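Local coordinates for protein chlorella virus DNA ligase-adenylate (Chlorella virus, PDB 1FVI) that probably seals nicks in DNA as an ATP-dependent ligase, here captured as the ligase-adenylate intermediate with AMP covalently attached, at residues S32-Q35 / T36-S40; K106-I109 / D110-D114; V139-N143 / I144-L148. The protein carries 1 engineered substitution. One frame throughout, in Å; residues are numbered along the deposited sequence.

Contact 1: S32-Q35 / T36-S40; sequences SVKQ and TQMLS
V33 and L39 face each other as an antiparallel hydrogen-bonded pair, with L39 N reaching V33 O at 2.8 Å and V33 N returning to L39 O at 3.0 Å. L39 O also accepts from S32 OG at 2.9 Å; the hydroxyl and the V33 amide reach it from opposite faces of its carbonyl plane, so two donors grip one buried oxygen. S32 OG sits anti to its own nitrogen (chi1 -151°), the turn that brings it over this carbonyl. Toward the tip, Q35 N bonds Q37 O, while Q37 N meets Q35 O at 2.8 Å from above the carbonyl plane, with a C=O...N angle of only 83°. That bent return, together with the positive phi of T36, is consistent with a classic gamma turn centred on T36.

The motif is thus a tight beta hairpin of strands 30-34 and 38-39, the latter an outermost strand of its five-stranded sheet.

Among the apolar contacts, K34 and M38 form the non-hydrogen-bonded pair on the other face from V33 and L39. Their side chains cross at about a right angle, M38 SD lying 3.7 Å from K34 CB. K34 NZ is bound beyond the hairpin by the carbonyls of T56 and L59. Near the tip, L39 CD2 touches Q35 CB at 3.6 Å, whereas M38 also packs on L55 and T56 of helix 49-58.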
ATOM      1  N   SER A  32       8.096  10.838  -2.154  1.00 19.79           N
ATOM      2  CA  SER A  32       8.929  11.524  -3.131  1.00 27.10           C
ATOM      3  C   SER A  32       8.122  12.279  -4.177  1.00 23.15           C
ATOM      4  O   SER A  32       7.173  11.754  -4.770  1.00 20.99           O
ATOM      5  CB  SER A  32       9.874  10.532  -3.820  1.00 26.53           C
ATOM      6  OG  SER A  32      11.066  11.176  -4.218  1.00 26.61           O
ATOM      7  N   VAL A  33       8.503  13.535  -4.371  1.00 23.63           N
ATOM      8  CA  VAL A  33       7.855  14.380  -5.338  1.00 21.87           C
ATOM      9  C   VAL A  33       8.860  14.804  -6.398  1.00 18.20           C
ATOM     10  O   VAL A  33      10.024  15.080  -6.107  1.00 17.36           O
ATOM     11  CB  VAL A  33       7.277  15.635  -4.676  1.00 26.17           C
ATOM     12  CG1 VAL A  33       6.670  16.560  -5.735  1.00 31.48           C
ATOM     13  CG2 VAL A  33       6.232  15.255  -3.635  1.00 17.31           C
ATOM     14  N   LYS A  34       8.390  14.822  -7.636  1.00 27.96           N
ATOM     15  CA  LYS A  34       9.190  15.245  -8.780  1.00 31.05           C
ATOM     16  C   LYS A  34       9.048  16.748  -8.987  1.00 27.94           C
ATOM     17  O   LYS A  34       7.999  17.248  -9.400  1.00 29.95           O
ATOM     18  CB  LYS A  34       8.742  14.503 -10.045  1.00 35.31           C
ATOM     19  CG  LYS A  34       9.264  15.079 -11.337  1.00 37.20           C
ATOM     20  CD  LYS A  34      10.758  15.171 -11.341  1.00 33.83           C
ATOM     21  CE  LYS A  34      11.222  15.911 -12.584  1.00 48.09           C
ATOM     22  NZ  LYS A  34      10.767  15.267 -13.853  1.00 45.12           N
ATOM     23  N   GLN A  35      10.103  17.461  -8.635  1.00 31.00           N
ATOM     24  CA  GLN A  35      10.151  18.899  -8.805  1.00 37.50           C
ATOM     25  C   GLN A  35      11.590  19.239  -9.182  1.00 31.56           C
ATOM     26  O   GLN A  35      12.441  19.429  -8.302  1.00 23.26           O
ATOM     27  CB  GLN A  35       9.724  19.612  -7.526  1.00 43.27           C
ATOM     28  CG  GLN A  35       9.503  21.095  -7.722  1.00 46.37           C
ATOM     29  CD  GLN A  35       8.349  21.605  -6.909  1.00 29.19           C
ATOM     30  OE1 GLN A  35       8.522  22.036  -5.777  1.00 39.97           O
ATOM     31  NE2 GLN A  35       7.158  21.552  -7.480  1.00 22.44           N
ATOM     32  N   THR A  36      11.843  19.216 -10.499  1.00 31.25           N
ATOM     33  CA  THR A  36      13.140  19.471 -11.132  1.00 24.95           C
ATOM     34  C   THR A  36      13.950  18.175 -11.014  1.00 28.83           C
ATOM     35  O   THR A  36      14.556  17.712 -11.976  1.00 39.76           O
ATOM     36  CB  THR A  36      13.880  20.676 -10.490  1.00 37.94           C
ATOM     37  OG1 THR A  36      12.955  21.756 -10.290  1.00 36.08           O
ATOM     38  CG2 THR A  36      15.013  21.167 -11.403  1.00 32.82           C
ATOM     39  N   GLN A  37      13.937  17.602  -9.812  1.00 32.16           N
ATOM     40  CA  GLN A  37      14.581  16.331  -9.490  1.00 25.54           C
ATOM     41  C   GLN A  37      13.725  15.680  -8.389  1.00 31.70           C
ATOM     42  O   GLN A  37      12.763  16.290  -7.916  1.00 25.12           O
ATOM     43  CB  GLN A  37      15.998  16.546  -8.982  1.00 20.07           C
ATOM     44  CG  GLN A  37      16.098  17.339  -7.697  1.00 30.27           C
ATOM     45  CD  GLN A  37      17.529  17.483  -7.211  1.00 42.24           C
ATOM     46  OE1 GLN A  37      17.862  18.447  -6.521  1.00 38.26           O
ATOM     47  NE2 GLN A  37      18.380  16.511  -7.551  1.00 39.05           N
ATOM     48  N   MET A  38      14.048  14.448  -7.993  1.00 32.28           N
ATOM     49  CA  MET A  38      13.279  13.786  -6.937  1.00 32.10           C
ATOM     50  C   MET A  38      13.617  14.339  -5.557  1.00 30.32           C
ATOM     51  O   MET A  38      14.786  14.412  -5.163  1.00 27.65           O
ATOM     52  CB  MET A  38      13.454  12.270  -6.964  1.00 25.29           C
ATOM     53  CG  MET A  38      12.976  11.623  -8.248  1.00 29.69           C
ATOM     54  SD  MET A  38      11.365  12.191  -8.888  1.00 25.77           S
ATOM     55  CE  MET A  38      10.197  11.351  -7.837  1.00 20.92           C
ATOM     56  N   LEU A  39      12.571  14.787  -4.866  1.00 25.67           N
ATOM     57  CA  LEU A  39      12.668  15.371  -3.534  1.00 27.80           C
ATOM     58  C   LEU A  39      11.964  14.470  -2.508  1.00 30.76           C
ATOM     59  O   LEU A  39      11.058  13.699  -2.851  1.00 24.14           O
ATOM     60  CB  LEU A  39      11.986  16.753  -3.535  1.00 33.75           C
ATOM     61  CG  LEU A  39      12.661  18.034  -4.066  1.00 35.74           C
ATOM     62  CD1 LEU A  39      13.659  17.774  -5.161  1.00 28.89           C
ATOM     63  CD2 LEU A  39      11.592  19.007  -4.534  1.00 26.71           C
ATOM     64  N   SER A  40      12.405  14.546  -1.259  1.00 32.32           N
ATOM     65  CA  SER A  40      11.779  13.773  -0.186  1.00 35.50           C
ATOM     66  C   SER A  40      10.696  14.674   0.446  1.00 33.50           C
ATOM     67  O   SER A  40      10.388  15.750  -0.100  1.00 24.14           O
ATOM     68  CB  SER A  40      12.822  13.352   0.851  1.00 18.99           C
ATOM     69  OG  SER A  40      13.318  14.476   1.540  1.00 25.01           O
TER

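Contact 2: K106-I109 / D110-D114; sequences KKYI and DRVED
K106 reaches along the start of the helix to D114, where NZ forms a salt bridge with OD2 at 2.9 Å, met on the syn side of the carboxylate. CG anti to the backbone N (chi1 171°) sends the lysine chain this way, and bends at chi3 and chi4 complete the reach. Its methylenes run past R111 in the opposite direction, K106 CD lying 3.6 Å from R111 CG. R111 in turn doubles back, bent at chi3, so that NH1 donates to K106 O at 2.7 Å with the oxygen close to the guanidinium plane; Y108 CA covers one face of that plane. Separately, V112 CG2 sits over a face of the Y108 ring, 3.3 Å from CE1. A water joins K107 N to D110 OD2, a water-mediated relative of a capping box.

Farther out, D98 forms a salt bridge with R111 NH2 and G169 O accepts from NH1, which together with K106 O should restrict the guanidinium's rotation. P138 backs both Y108 and V112.

With K107 as N-cap and its O accepting from R111 N at 3.0 Å, these are the first turns of helix 108-121 in the beta-alpha-beta unit between strands 92-99 and 131-135; the Y108 side chain lies about 7 Å from the bound AMP.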
ATOM      1  N   LYS A 106      -6.861  22.151  -9.219  1.00 24.52           N
ATOM      2  CA  LYS A 106      -7.551  21.183 -10.066  1.00 24.13           C
ATOM      3  C   LYS A 106      -8.002  20.028  -9.153  1.00 29.33           C
ATOM      4  O   LYS A 106      -7.240  19.580  -8.298  1.00 31.22           O
ATOM      5  CB  LYS A 106      -6.617  20.652 -11.158  1.00 25.92           C
ATOM      6  CG  LYS A 106      -7.202  19.475 -11.936  1.00 26.55           C
ATOM      7  CD  LYS A 106      -6.206  18.840 -12.897  1.00 37.38           C
ATOM      8  CE  LYS A 106      -5.960  19.698 -14.125  1.00 41.24           C
ATOM      9  NZ  LYS A 106      -6.303  18.954 -15.373  1.00 46.76           N
ATOM     10  N   LYS A 107      -9.248  19.586  -9.302  1.00 31.24           N
ATOM     11  CA  LYS A 107      -9.798  18.500  -8.476  1.00 30.80           C
ATOM     12  C   LYS A 107      -9.013  17.196  -8.565  1.00 23.86           C
ATOM     13  O   LYS A 107      -8.575  16.801  -9.644  1.00 22.46           O
ATOM     14  CB  LYS A 107     -11.261  18.239  -8.843  1.00 24.26           C
ATOM     15  CG  LYS A 107     -12.148  19.471  -8.701  1.00 29.66           C
ATOM     16  CD  LYS A 107     -13.630  19.157  -8.854  1.00 39.73           C
ATOM     17  CE  LYS A 107     -13.947  18.627 -10.240  1.00 64.16           C
ATOM     18  NZ  LYS A 107     -15.353  18.144 -10.335  1.00 73.60           N
ATOM     19  N   TYR A 108      -8.876  16.521  -7.424  1.00 19.86           N
ATOM     20  CA  TYR A 108      -8.154  15.253  -7.335  1.00 16.12           C
ATOM     21  C   TYR A 108      -8.466  14.235  -8.442  1.00 25.79           C
ATOM     22  O   TYR A 108      -7.537  13.688  -9.046  1.00 26.56           O
ATOM     23  CB  TYR A 108      -8.345  14.614  -5.952  1.00 22.75           C
ATOM     24  CG  TYR A 108      -7.795  13.206  -5.850  1.00 25.04           C
ATOM     25  CD1 TYR A 108      -6.454  12.933  -6.142  1.00 22.22           C
ATOM     26  CD2 TYR A 108      -8.624  12.143  -5.483  1.00 19.96           C
ATOM     27  CE1 TYR A 108      -5.957  11.626  -6.067  1.00 21.22           C
ATOM     28  CE2 TYR A 108      -8.141  10.840  -5.406  1.00 23.32           C
ATOM     29  CZ  TYR A 108      -6.808  10.588  -5.694  1.00 25.88           C
ATOM     30  OH  TYR A 108      -6.314   9.310  -5.573  1.00 24.08           O
ATOM     31  N   ILE A 109      -9.748  13.967  -8.704  1.00 24.23           N
ATOM     32  CA  ILE A 109     -10.109  13.019  -9.762  1.00 22.35           C
ATOM     33  C   ILE A 109      -9.498  13.435 -11.099  1.00 26.87           C
ATOM     34  O   ILE A 109      -9.146  12.587 -11.922  1.00 24.16           O
ATOM     35  CB  ILE A 109     -11.640  12.948 -10.023  1.00 34.42           C
ATOM     36  CG1 ILE A 109     -12.313  14.293  -9.737  1.00 29.85           C
ATOM     37  CG2 ILE A 109     -12.258  11.771  -9.335  1.00 31.23           C
ATOM     38  CD1 ILE A 109     -13.716  14.378 -10.290  1.00 44.38           C
ATOM     39  N   ASP A 110      -9.452  14.747 -11.325  1.00 20.64           N
ATOM     40  CA  ASP A 110      -8.933  15.314 -12.555  1.00 16.59           C
ATOM     41  C   ASP A 110      -7.420  15.189 -12.689  1.00 21.16           C
ATOM     42  O   ASP A 110      -6.902  14.945 -13.785  1.00 26.16           O
ATOM     43  CB  ASP A 110      -9.389  16.766 -12.664  1.00 25.51           C
ATOM     44  CG  ASP A 110     -10.894  16.884 -12.866  1.00 30.74           C
ATOM     45  OD1 ASP A 110     -11.497  15.919 -13.379  1.00 39.02           O
ATOM     46  OD2 ASP A 110     -11.480  17.928 -12.523  1.00 32.75           O
ATOM     47  N   ARG A 111      -6.705  15.380 -11.585  1.00 20.64           N
ATOM     48  CA  ARG A 111      -5.250  15.236 -11.597  1.00 20.06           C
ATOM     49  C   ARG A 111      -4.928  13.760 -11.861  1.00 25.98           C
ATOM     50  O   ARG A 111      -3.963  13.448 -12.538  1.00 23.83           O
ATOM     51  CB  ARG A 111      -4.637  15.705 -10.268  1.00 20.38           C
ATOM     52  CG  ARG A 111      -4.962  17.171  -9.920  1.00 23.31           C
ATOM     53  CD  ARG A 111      -4.067  17.746  -8.824  1.00 20.66           C
ATOM     54  NE  ARG A 111      -4.048  16.947  -7.601  1.00 21.00           N
ATOM     55  CZ  ARG A 111      -4.912  17.069  -6.596  1.00 23.14           C
ATOM     56  NH1 ARG A 111      -5.886  17.965  -6.646  1.00 24.72           N
ATOM     57  NH2 ARG A 111      -4.810  16.275  -5.539  1.00 20.28           N
ATOM     58  N   VAL A 112      -5.750  12.858 -11.328  1.00 23.40           N
ATOM     59  CA  VAL A 112      -5.558  11.430 -11.535  1.00 28.77           C
ATOM     60  C   VAL A 112      -5.729  11.118 -13.020  1.00 29.63           C
ATOM     61  O   VAL A 112      -4.977  10.317 -13.579  1.00 30.48           O
ATOM     62  CB  VAL A 112      -6.557  10.593 -10.707  1.00 25.22           C
ATOM     63  CG1 VAL A 112      -6.498   9.124 -11.121  1.00 30.30           C
ATOM     64  CG2 VAL A 112      -6.245  10.729  -9.231  1.00 20.76           C
ATOM     65  N   GLU A 113      -6.704  11.769 -13.654  1.00 28.20           N
ATOM     66  CA  GLU A 113      -6.953  11.586 -15.078  1.00 27.48           C
ATOM     67  C   GLU A 113      -5.774  12.108 -15.897  1.00 22.92           C
ATOM     68  O   GLU A 113      -5.472  11.582 -16.964  1.00 25.77           O
ATOM     69  CB  GLU A 113      -8.231  12.305 -15.479  1.00 39.57           C
ATOM     70  CG  GLU A 113      -8.663  12.033 -16.901  1.00 55.44           C
ATOM     71  CD  GLU A 113      -8.989  10.578 -17.156  1.00 60.88           C
ATOM     72  OE1 GLU A 113      -8.817  10.150 -18.318  1.00 72.59           O
ATOM     73  OE2 GLU A 113      -9.424   9.868 -16.212  1.00 56.91           O
ATOM     74  N   ASP A 114      -5.124  13.159 -15.401  1.00 20.46           N
ATOM     75  CA  ASP A 114      -3.937  13.703 -16.059  1.00 25.76           C
ATOM     76  C   ASP A 114      -2.834  12.626 -16.061  1.00 33.66           C
ATOM     77  O   ASP A 114      -2.168  12.398 -17.079  1.00 24.26           O
ATOM     78  CB  ASP A 114      -3.407  14.937 -15.313  1.00 26.34           C
ATOM     79  CG  ASP A 114      -4.170  16.209 -15.639  1.00 27.34           C
ATOM     80  OD1 ASP A 114      -4.924  16.257 -16.638  1.00 29.68           O
ATOM     81  OD2 ASP A 114      -3.996  17.184 -14.884  1.00 25.40           O
TER
HETATM   82  O   HOH W   1     -10.724  20.234 -11.639  1.00 24.06           O

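Contact 3: V139-N143 / I144-L148; sequences VEINN and ITELL
Between I141 and E146 the chain reverses from strand to helix: the axes of strand 139-141 and helix 144-148 run 140° apart and approach to 8.7 Å, and L147 N closes the first helical turn on N143 O at 3.0 Å, placing N143 at the N-cap.

E146 makes the polar link across the turn. With CG anti to the carbonyl carbon (chi1 -80°) and the chain extended beyond it, the carboxylate is carried back over the turn to the end of the strand. There OE1 accepts from N142 N at 2.9 Å in a fairly straight bond; the amide comes from above the carboxylate plane, 41° out of it. This bond falls on the residue preceding the N-cap, so the arrangement is related to a capping box without being one. The other oxygen is tied less directly: a water donates to E146 OE2 at 2.6 Å and accepts from N142 ND2 at 2.7 Å. The N142 and E146 side chains lie side by side and point the same way, their flat ends turned against each other. A negative group in the first helical turn would also be expected to interact favourably with the helix dipole.

Alongside these polar contacts, the I141 side chain slides past E146 in the opposite direction. Its CG2 branch does the touching, 3.6 Å from E146 CB and 4.0 Å from L147 CB, and it wedges beside the start of the helix close to the backbone N of L147.

In the fold, strand 139-141 is an outermost strand, pairing antiparallel with strand 21-25 through V139 with A23 and I141 with C21. Helix 144-156 folds back beside it: Y150 touches V139 and I141, while I14 and F19 pack against I144, and I14 also against L147.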
ATOM      1  N   VAL A 139      -9.843   3.732  -5.903  1.00 25.02           N
ATOM      2  CA  VAL A 139     -11.028   2.889  -5.944  1.00 23.42           C
ATOM      3  C   VAL A 139     -12.163   3.743  -5.404  1.00 18.55           C
ATOM      4  O   VAL A 139     -11.965   4.469  -4.446  1.00 21.91           O
ATOM      5  CB  VAL A 139     -10.876   1.682  -4.980  1.00 23.96           C
ATOM      6  CG1 VAL A 139     -12.185   0.918  -4.875  1.00 30.92           C
ATOM      7  CG2 VAL A 139      -9.773   0.765  -5.451  1.00 25.23           C
ATOM      8  N   GLU A 140     -13.329   3.691  -6.038  1.00 20.14           N
ATOM      9  CA  GLU A 140     -14.478   4.439  -5.549  1.00 25.93           C
ATOM     10  C   GLU A 140     -15.204   3.543  -4.544  1.00 26.03           C
ATOM     11  O   GLU A 140     -15.614   2.438  -4.874  1.00 24.63           O
ATOM     12  CB  GLU A 140     -15.419   4.830  -6.688  1.00 29.29           C
ATOM     13  CG  GLU A 140     -16.658   5.605  -6.223  1.00 46.26           C
ATOM     14  CD  GLU A 140     -17.553   6.055  -7.376  1.00 57.20           C
ATOM     15  OE1 GLU A 140     -18.050   7.208  -7.333  1.00 45.72           O
ATOM     16  OE2 GLU A 140     -17.756   5.256  -8.323  1.00 62.27           O
ATOM     17  N   ILE A 141     -15.271   4.006  -3.296  1.00 28.83           N
ATOM     18  CA  ILE A 141     -15.918   3.285  -2.203  1.00 24.12           C
ATOM     19  C   ILE A 141     -17.231   4.035  -1.936  1.00 31.19           C
ATOM     20  O   ILE A 141     -17.241   5.268  -1.857  1.00 23.10           O
ATOM     21  CB  ILE A 141     -15.009   3.294  -0.924  1.00 20.80           C
ATOM     22  CG1 ILE A 141     -13.637   2.675  -1.227  1.00 24.08           C
ATOM     23  CG2 ILE A 141     -15.704   2.624   0.254  1.00 12.87           C
ATOM     24  CD1 ILE A 141     -13.668   1.212  -1.597  1.00 27.32           C
ATOM     25  N   ASN A 142     -18.324   3.292  -1.757  1.00 21.18           N
ATOM     26  CA  ASN A 142     -19.630   3.896  -1.550  1.00 17.57           C
ATOM     27  C   ASN A 142     -20.214   3.813  -0.164  1.00 22.20           C
ATOM     28  O   ASN A 142     -21.126   4.576   0.166  1.00 23.82           O
ATOM     29  CB  ASN A 142     -20.627   3.298  -2.532  1.00 18.83           C
ATOM     30  CG  ASN A 142     -20.308   3.639  -3.965  1.00 31.91           C
ATOM     31  OD1 ASN A 142     -19.953   4.777  -4.291  1.00 34.36           O
ATOM     32  ND2 ASN A 142     -20.434   2.657  -4.834  1.00 32.36           N
ATOM     33  N   ASN A 143     -19.729   2.864   0.633  1.00 23.52           N
ATOM     34  CA  ASN A 143     -20.244   2.667   1.991  1.00 25.35           C
ATOM     35  C   ASN A 143     -19.194   2.068   2.946  1.00 25.61           C
ATOM     36  O   ASN A 143     -18.090   1.682   2.524  1.00 24.36           O
ATOM     37  CB  ASN A 143     -21.535   1.806   1.974  1.00 23.82           C
ATOM     38  CG  ASN A 143     -21.354   0.463   1.259  1.00 21.72           C
ATOM     39  OD1 ASN A 143     -21.953   0.212   0.207  1.00 23.99           O
ATOM     40  ND2 ASN A 143     -20.521  -0.391   1.822  1.00 13.25           N
ATOM     41  N   ILE A 144     -19.544   2.012   4.233  1.00 22.27           N
ATOM     42  CA  ILE A 144     -18.652   1.482   5.272  1.00 28.56           C
ATOM     43  C   ILE A 144     -18.205   0.023   5.042  1.00 24.73           C
ATOM     44  O   ILE A 144     -17.044  -0.315   5.256  1.00 21.87           O
ATOM     45  CB  ILE A 144     -19.298   1.661   6.677  1.00 32.58           C
ATOM     46  CG1 ILE A 144     -19.327   3.153   7.025  1.00 16.30           C
ATOM     47  CG2 ILE A 144     -18.567   0.803   7.735  1.00 28.15           C
ATOM     48  CD1 ILE A 144     -20.029   3.485   8.285  1.00 14.44           C
ATOM     49  N   THR A 145     -19.123  -0.822   4.593  1.00 23.39           N
ATOM     50  CA  THR A 145     -18.816  -2.219   4.313  1.00 24.00           C
ATOM     51  C   THR A 145     -17.744  -2.280   3.239  1.00 20.45           C
ATOM     52  O   THR A 145     -16.782  -3.042   3.354  1.00 21.40           O
ATOM     53  CB  THR A 145     -20.057  -2.942   3.802  1.00 29.28           C
ATOM     54  OG1 THR A 145     -21.165  -2.604   4.642  1.00 34.62           O
ATOM     55  CG2 THR A 145     -19.847  -4.454   3.804  1.00 24.59           C
ATOM     56  N   GLU A 146     -17.907  -1.459   2.206  1.00 21.55           N
ATOM     57  CA  GLU A 146     -16.933  -1.394   1.127  1.00 23.85           C
ATOM     58  C   GLU A 146     -15.569  -0.890   1.602  1.00 16.89           C
ATOM     59  O   GLU A 146     -14.528  -1.386   1.148  1.00 17.73           O
ATOM     60  CB  GLU A 146     -17.461  -0.550  -0.026  1.00 21.92           C
ATOM     61  CG  GLU A 146     -18.431  -1.317  -0.936  1.00 27.51           C
ATOM     62  CD  GLU A 146     -18.836  -0.538  -2.180  1.00 24.63           C
ATOM     63  OE1 GLU A 146     -18.239   0.513  -2.464  1.00 25.30           O
ATOM     64  OE2 GLU A 146     -19.768  -0.975  -2.878  1.00 29.37           O
ATOM     65  N   LEU A 147     -15.576   0.069   2.530  1.00 18.29           N
ATOM     66  CA  LEU A 147     -14.340   0.623   3.097  1.00 24.50           C
ATOM     67  C   LEU A 147     -13.554  -0.454   3.865  1.00 26.27           C
ATOM     68  O   LEU A 147     -12.355  -0.634   3.657  1.00 19.94           O
ATOM     69  CB  LEU A 147     -14.650   1.798   4.040  1.00 27.21           C
ATOM     70  CG  LEU A 147     -13.912   3.129   3.816  1.00 30.65           C
ATOM     71  CD1 LEU A 147     -13.912   3.951   5.096  1.00 16.70           C
ATOM     72  CD2 LEU A 147     -12.500   2.894   3.358  1.00 31.29           C
ATOM     73  N   LEU A 148     -14.231  -1.149   4.777  1.00 29.69           N
ATOM     74  CA  LEU A 148     -13.603  -2.225   5.545  1.00 29.02           C
ATOM     75  C   LEU A 148     -13.106  -3.388   4.658  1.00 19.31           C
ATOM     76  O   LEU A 148     -12.010  -3.912   4.874  1.00 23.70           O
ATOM     77  CB  LEU A 148     -14.585  -2.732   6.593  1.00 24.93           C
ATOM     78  CG  LEU A 148     -14.824  -1.639   7.628  1.00 24.10           C
ATOM     79  CD1 LEU A 148     -16.012  -1.980   8.473  1.00 25.98           C
ATOM     80  CD2 LEU A 148     -13.572  -1.448   8.460  1.00 26.65           C
TER
HETATM   81  O   HOH W   2     -21.455   0.175  -4.507  1.00 34.00           O

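How the contacts relate
Along the chain the three contacts come in series, all in the ATP-dependent ligase domain. Contacts 1 and 2 are tied to the same five-stranded mixed sheet: the hairpin of contact 1 supplies its outermost strand 38-39, whereas the helix of contact 2 is the crossover between strands 92-99 and 131-135. Their centres are 19 Å apart. Contact 3 borders the second mixed sheet through strand 139-141, which pairs with strand 21-25, carrier of the AMP-binding T24 and P25. Contacts 2 and 3 approach to about 7 Å between nearest atoms; contacts 1 and 3 stand 32 Å apart between centres. Y108 and I109 touch L22, so the contact 2 helix bridges the two sheets beside the nucleotide site.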